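Local atomic coordinates of GTP pyrophosphokinase (Streptococcus pneumoniae, PDB entry 2BE3), a protein that probably transfers pyrophosphate from ATP to GTP or GDP, making the (p)ppGpp alarmones of the bacterial stringent response. Residues Ala77-Met82 against Ala141-Arg146; Gln106-Ile111 against Ser121-Val126. All coordinates share one frame; numbering follows the deposited sequence.

Interaction 1. Residues Ala77-Met82 against Ala141-Arg146; sequences AGLRVM and AEIQIR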
loop_
_atom_site.group_PDB
_atom_site.type_symbol
_atom_site.label_atom_id
_atom_site.label_comp_id
_atom_site.label_asym_id
_atom_site.label_seq_id
_atom_site.Cartn_x
_atom_site.Cartn_y
_atom_site.Cartn_z
ATOM N N ALA A 77 -15.020 1.745 -3.064
ATOM C CA ALA A 77 -13.791 0.981 -3.297
ATOM C C ALA A 77 -14.194 -0.507 -3.443
ATOM O O ALA A 77 -14.937 -1.052 -2.606
ATOM C CB ALA A 77 -12.826 1.191 -2.160
ATOM N N GLY A 78 -13.821 -1.121 -4.561
ATOM C CA GLY A 78 -14.210 -2.496 -4.861
ATOM C C GLY A 78 -12.967 -3.271 -5.244
ATOM O O GLY A 78 -12.175 -2.794 -6.047
ATOM N N LEU A 79 -12.778 -4.454 -4.656
ATOM C CA LEU A 79 -11.663 -5.331 -4.972
ATOM C C LEU A 79 -12.259 -6.633 -5.374
ATOM O O LEU A 79 -13.336 -6.983 -4.873
ATOM C CB LEU A 79 -10.730 -5.512 -3.762
ATOM C CG LEU A 79 -10.066 -4.135 -3.734
ATOM C CD1 LEU A 79 -10.383 -3.235 -2.515
ATOM C CD2 LEU A 79 -8.639 -4.114 -4.241
ATOM N N ARG A 80 -11.569 -7.325 -6.299
ATOM C CA ARG A 80 -11.969 -8.634 -6.789
ATOM C C ARG A 80 -10.809 -9.593 -6.638
ATOM O O ARG A 80 -9.709 -9.387 -7.189
ATOM C CB ARG A 80 -12.379 -8.561 -8.260
ATOM C CG ARG A 80 -13.495 -7.584 -8.545
ATOM C CD ARG A 80 -14.796 -8.176 -8.141
ATOM N NE ARG A 80 -15.809 -7.152 -7.900
ATOM C CZ ARG A 80 -16.639 -6.693 -8.837
ATOM N NH1 ARG A 80 -16.558 -7.161 -10.097
ATOM N NH2 ARG A 80 -17.542 -5.770 -8.519
ATOM N N VAL A 81 -11.046 -10.636 -5.867
ATOM C CA VAL A 81 -10.031 -11.635 -5.650
ATOM C C VAL A 81 -10.479 -12.894 -6.345
ATOM O O VAL A 81 -11.541 -13.399 -6.041
ATOM C CB VAL A 81 -9.781 -11.828 -4.135
ATOM C CG1 VAL A 81 -8.850 -13.048 -3.835
ATOM C CG2 VAL A 81 -9.231 -10.528 -3.557
HETATM N N MSE A 82 -9.681 -13.364 -7.303
HETATM C CA MSE A 82 -9.975 -14.563 -8.072
HETATM C C MSE A 82 -9.241 -15.759 -7.488
HETATM O O MSE A 82 -8.044 -15.697 -7.256
HETATM C CB MSE A 82 -9.594 -14.353 -9.550
HETATM C CG MSE A 82 -10.813 -14.132 -10.484
HETATM SE SE MSE A 82 -11.946 -12.535 -10.002
HETATM C CE MSE A 82 -10.446 -11.048 -10.313
ATOM N N ALA A 141 -14.692 -0.494 2.099
ATOM C CA ALA A 141 -14.321 -1.182 0.831
ATOM C C ALA A 141 -15.016 -2.549 0.742
ATOM O O ALA A 141 -15.255 -3.212 1.763
ATOM C CB ALA A 141 -12.819 -1.325 0.720
ATOM N N GLU A 142 -15.378 -2.959 -0.462
ATOM C CA GLU A 142 -15.977 -4.257 -0.652
ATOM C C GLU A 142 -14.990 -5.177 -1.383
ATOM O O GLU A 142 -14.557 -4.855 -2.499
ATOM C CB GLU A 142 -17.261 -4.106 -1.426
ATOM C CG GLU A 142 -18.085 -5.368 -1.581
ATOM C CD GLU A 142 -18.874 -5.348 -2.878
ATOM O OE1 GLU A 142 -18.237 -5.272 -3.990
ATOM O OE2 GLU A 142 -20.126 -5.385 -2.779
ATOM N N ILE A 143 -14.566 -6.261 -0.724
ATOM C CA ILE A 143 -13.747 -7.274 -1.370
ATOM C C ILE A 143 -14.628 -8.462 -1.760
ATOM O O ILE A 143 -15.232 -9.111 -0.897
ATOM C CB ILE A 143 -12.591 -7.759 -0.477
ATOM C CG1 ILE A 143 -11.743 -6.563 0.019
ATOM C CG2 ILE A 143 -11.743 -8.822 -1.241
ATOM C CD1 ILE A 143 -10.806 -6.902 1.162
ATOM N N GLN A 144 -14.731 -8.725 -3.060
ATOM C CA GLN A 144 -15.431 -9.904 -3.538
ATOM C C GLN A 144 -14.473 -11.049 -3.867
ATOM O O GLN A 144 -13.360 -10.830 -4.371
ATOM C CB GLN A 144 -16.252 -9.542 -4.752
ATOM C CG GLN A 144 -17.513 -8.799 -4.375
ATOM C CD GLN A 144 -18.476 -8.769 -5.507
ATOM O OE1 GLN A 144 -18.742 -9.791 -6.122
ATOM N NE2 GLN A 144 -18.988 -7.597 -5.820
ATOM N N ILE A 145 -14.881 -12.270 -3.563
ATOM C CA ILE A 145 -14.019 -13.396 -3.824
ATOM C C ILE A 145 -14.751 -14.325 -4.759
ATOM O O ILE A 145 -15.875 -14.709 -4.490
ATOM C CB ILE A 145 -13.582 -14.125 -2.506
ATOM C CG1 ILE A 145 -12.850 -13.156 -1.589
ATOM C CG2 ILE A 145 -12.558 -15.222 -2.822
ATOM C CD1 ILE A 145 -13.137 -13.376 -0.204
ATOM N N ARG A 146 -14.111 -14.709 -5.847
ATOM C CA ARG A 146 -14.799 -15.437 -6.884
ATOM C C ARG A 146 -13.898 -16.490 -7.497
ATOM O O ARG A 146 -12.685 -16.286 -7.550
ATOM C CB ARG A 146 -15.134 -14.451 -8.008
ATOM C CG ARG A 146 -16.202 -13.492 -7.665
ATOM C CD ARG A 146 -16.349 -12.491 -8.760
ATOM N NE ARG A 146 -17.449 -11.608 -8.390
ATOM C CZ ARG A 146 -17.976 -10.687 -9.186
ATOM N NH1 ARG A 146 -17.534 -10.528 -10.431
ATOM N NH2 ARG A 146 -18.966 -9.945 -8.730
HETATM O O HOH W 1 -15.904 -5.677 -5.300
HETATM O O HOH W 2 -19.181 -8.316 -11.810
#

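Interaction 2. Residues Gln106-Ile111 against Ser121-Val126; sequences QERDYI and SYHVVV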
loop_
_atom_site.group_PDB
_atom_site.type_symbol
_atom_site.label_atom_id
_atom_site.label_comp_id
_atom_site.label_asym_id
_atom_site.label_seq_id
_atom_site.Cartn_x
_atom_site.Cartn_y
_atom_site.Cartn_z
ATOM N N GLN A 106 -19.091 -6.977 7.469
ATOM C CA GLN A 106 -20.199 -7.763 6.954
ATOM C C GLN A 106 -19.704 -8.751 5.919
ATOM O O GLN A 106 -18.848 -8.442 5.120
ATOM C CB GLN A 106 -21.266 -6.851 6.344
ATOM C CG GLN A 106 -22.303 -7.593 5.581
ATOM C CD GLN A 106 -23.502 -6.748 5.224
ATOM O OE1 GLN A 106 -23.378 -5.599 4.793
ATOM N NE2 GLN A 106 -24.687 -7.326 5.388
ATOM N N GLU A 107 -20.256 -9.945 5.937
ATOM C CA GLU A 107 -19.960 -10.945 4.923
ATOM C C GLU A 107 -21.245 -11.403 4.258
ATOM O O GLU A 107 -22.257 -11.542 4.909
ATOM C CB GLU A 107 -19.251 -12.127 5.566
ATOM C CG GLU A 107 -17.802 -11.885 5.784
ATOM C CD GLU A 107 -17.178 -12.958 6.623
ATOM O OE1 GLU A 107 -17.237 -14.147 6.232
ATOM O OE2 GLU A 107 -16.609 -12.628 7.678
ATOM N N ARG A 108 -21.206 -11.639 2.952
ATOM C CA ARG A 108 -22.373 -12.143 2.262
ATOM C C ARG A 108 -22.009 -13.296 1.349
ATOM O O ARG A 108 -21.232 -13.142 0.392
ATOM C CB ARG A 108 -22.978 -11.065 1.392
ATOM C CG ARG A 108 -23.546 -9.914 2.110
ATOM C CD ARG A 108 -24.618 -9.384 1.214
ATOM N NE ARG A 108 -25.044 -8.041 1.569
ATOM C CZ ARG A 108 -24.487 -6.951 1.053
ATOM N NH1 ARG A 108 -23.491 -7.079 0.161
ATOM N NH2 ARG A 108 -24.928 -5.744 1.431
ATOM N N ASP A 109 -22.632 -14.429 1.626
ATOM C CA ASP A 109 -22.306 -15.659 0.995
ATOM C C ASP A 109 -23.312 -16.011 -0.095
ATOM O O ASP A 109 -24.314 -16.689 0.171
ATOM C CB ASP A 109 -22.237 -16.768 2.059
ATOM C CG ASP A 109 -21.701 -18.065 1.499
ATOM O OD1 ASP A 109 -21.321 -18.093 0.311
ATOM O OD2 ASP A 109 -21.664 -19.062 2.228
ATOM N N TYR A 110 -23.032 -15.574 -1.317
ATOM C CA TYR A 110 -23.886 -15.905 -2.462
ATOM C C TYR A 110 -23.349 -17.100 -3.201
ATOM O O TYR A 110 -23.643 -17.281 -4.360
ATOM C CB TYR A 110 -24.006 -14.724 -3.447
ATOM C CG TYR A 110 -24.667 -13.552 -2.807
ATOM C CD1 TYR A 110 -25.993 -13.630 -2.383
ATOM C CD2 TYR A 110 -23.964 -12.377 -2.589
ATOM C CE1 TYR A 110 -26.598 -12.552 -1.766
ATOM C CE2 TYR A 110 -24.558 -11.302 -1.976
ATOM C CZ TYR A 110 -25.865 -11.392 -1.573
ATOM O OH TYR A 110 -26.436 -10.322 -0.936
ATOM N N ILE A 111 -22.501 -17.869 -2.534
ATOM C CA ILE A 111 -22.125 -19.169 -3.020
ATOM C C ILE A 111 -23.060 -20.176 -2.354
ATOM O O ILE A 111 -23.799 -20.851 -3.050
ATOM C CB ILE A 111 -20.644 -19.501 -2.757
ATOM C CG1 ILE A 111 -19.726 -18.476 -3.463
ATOM C CG2 ILE A 111 -20.356 -20.950 -3.224
ATOM C CD1 ILE A 111 -18.286 -18.414 -2.893
ATOM N N SER A 121 -21.008 -15.466 -5.700
ATOM C CA SER A 121 -19.873 -14.646 -5.284
ATOM C C SER A 121 -19.834 -14.608 -3.765
ATOM O O SER A 121 -20.778 -15.041 -3.104
ATOM C CB SER A 121 -20.034 -13.223 -5.807
ATOM O OG SER A 121 -18.821 -12.514 -5.715
ATOM N N TYR A 122 -18.744 -14.112 -3.200
ATOM C CA TYR A 122 -18.699 -13.971 -1.764
ATOM C C TYR A 122 -18.203 -12.552 -1.491
ATOM O O TYR A 122 -17.192 -12.144 -2.048
ATOM C CB TYR A 122 -17.768 -15.020 -1.143
ATOM C CG TYR A 122 -17.904 -15.151 0.369
ATOM C CD1 TYR A 122 -18.658 -16.189 0.928
ATOM C CD2 TYR A 122 -17.268 -14.246 1.239
ATOM C CE1 TYR A 122 -18.758 -16.332 2.294
ATOM C CE2 TYR A 122 -17.387 -14.371 2.621
ATOM C CZ TYR A 122 -18.127 -15.417 3.133
ATOM O OH TYR A 122 -18.265 -15.583 4.481
ATOM N N HIS A 123 -18.949 -11.803 -0.687
ATOM C CA HIS A 123 -18.682 -10.384 -0.445
ATOM C C HIS A 123 -18.145 -10.204 0.955
ATOM O O HIS A 123 -18.733 -10.681 1.910
ATOM C CB HIS A 123 -19.954 -9.539 -0.619
ATOM C CG HIS A 123 -20.562 -9.629 -1.993
ATOM N ND1 HIS A 123 -21.602 -8.822 -2.402
ATOM C CD2 HIS A 123 -20.304 -10.458 -3.036
ATOM C CE1 HIS A 123 -21.932 -9.122 -3.645
ATOM N NE2 HIS A 123 -21.167 -10.119 -4.051
ATOM N N VAL A 124 -16.997 -9.569 1.079
ATOM C CA VAL A 124 -16.582 -9.108 2.366
ATOM C C VAL A 124 -16.452 -7.588 2.381
ATOM O O VAL A 124 -15.701 -7.017 1.583
ATOM C CB VAL A 124 -15.487 -10.021 3.063
ATOM C CG1 VAL A 124 -15.020 -11.141 2.207
ATOM C CG2 VAL A 124 -14.418 -9.270 3.873
ATOM N N VAL A 125 -17.262 -6.950 3.233
ATOM C CA VAL A 125 -17.221 -5.501 3.402
ATOM C C VAL A 125 -16.341 -5.144 4.588
ATOM O O VAL A 125 -16.492 -5.723 5.651
ATOM C CB VAL A 125 -18.633 -4.895 3.562
ATOM C CG1 VAL A 125 -18.551 -3.364 3.679
ATOM C CG2 VAL A 125 -19.541 -5.313 2.358
ATOM N N VAL A 126 -15.383 -4.240 4.397
ATOM C CA VAL A 126 -14.400 -3.977 5.442
ATOM C C VAL A 126 -14.326 -2.489 5.721
ATOM O O VAL A 126 -14.642 -1.683 4.850
ATOM C CB VAL A 126 -12.957 -4.532 5.132
ATOM C CG1 VAL A 126 -12.945 -6.092 4.848
ATOM C CG2 VAL A 126 -12.277 -3.763 4.002
#

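Interaction 1. Residues Ala77-Met82 against Ala141-Arg146
Leu79 and Ile143 lie abreast in two interior, parallel strands of the mixed sheet of the RelA/SpoT synthetase fold. The ladder is regular: Leu79 N donates to Glu142 O at 2.8 Å, and Leu79 O in turn accepts from Gln144 N at 2.9 Å. The same pattern repeats two residues further on, through Val81 N to Gln144 O and Arg146 N to Val81 O. On the face carrying Leu79, Val81, Ile143 and Ile145 the packing is apolar, with Val81 CG2 set 3.8 Å from Ile143 CG2. Helices 6-35 and 89-97 cover this face.

Residues 142-146 belong to the EIQIRT signature of the family, and their polar side chains share the other face with Arg80, consistent with a lining for the nucleotide pocket. There the chain of Arg80 bends about CB-CG (chi2 -78°), bringing its CD 4.1 Å above the centre of the Arg146 guanidinium. The two guanidinium planes are 32° apart, and water 2 bridges the two NH1 atoms from one side, its bond to Arg80 weak. Gln144 NE2 reaches Glu142 OE1 at 3.1 Å in a nearly straight bond, while its OE1 accepts from Arg146 NH2 at 2.6 Å and from Ser121 OG. Held at both ends, the amide has its rotation fixed. Water 1 joins Arg80 NE, Leu79 O and Glu142 OE1.

Interaction 2. Residues Gln106-Ile111 against Ser121-Val126
Gln106-Asp109 and Tyr122-Val126 pair antiparallel, with hydrogen-bonded pairs at Gln106-Val125 and Arg108-His123. Arg108 N donates to His123 O at 2.8 Å, and His123 N returns a bond of 2.9 Å to Arg108 O. Beyond Asp109 the ladder gives way to weak bonds between Tyr110 and Ser121.

Glu107 and Asp109 both meet the Tyr122 ring at its edge, the carboxylate planes 51° and 52° from the ring. Tyr122 OH donates to Glu107 OE1 in a very short bond of 2.5 Å, while OE2 of that carboxylate is taken by His97. Asp109 OD1 sits 3.3 Å from Tyr122 CD1 and also accepts from Ile111 N, forming an Asx turn; OD2 bonds to Thr112.

On the face of Arg108 and His123, Tyr110 turns an edge to the imidazole in a T-shaped stack, with centroids 5.1 Å apart and planes at 70°. His123 ND1 lies at the edge of the Arg108 guanidinium, 3.6 Å from NH1, and NE2 bonds to Tyr119 OH. A glycerol, probably from the crystallisation liquor, lies beside Arg108 and accepts from Asp109 N. The arrangement is a long-looped β-hairpin, whose connection probably corresponds to the G-loop, which binds the guanine nucleotide in related synthetases.

Overall arrangement
The centres of the two interactions are about 9 Å apart in one five-stranded mixed sheet, ordered 42-49, 77-83, 137-147, 122-130, 102-109. Interaction 1 joins its second and third strands, and interaction 2 its fourth and fifth. Strands 137-147 and 122-130, consecutive in the chain, are neighbours that connect them, for instance through Ile143 N and Val124 O. Along the sequence the whole hairpin of interaction 2 falls between the two strands of interaction 1. Helix 89-97 packs against both, on the face bearing Ile145 and Tyr122. On the other face His123 packs on Glu142 and Gln144, so polar side chains of both interactions gather there, consistent with a shared nucleotide site.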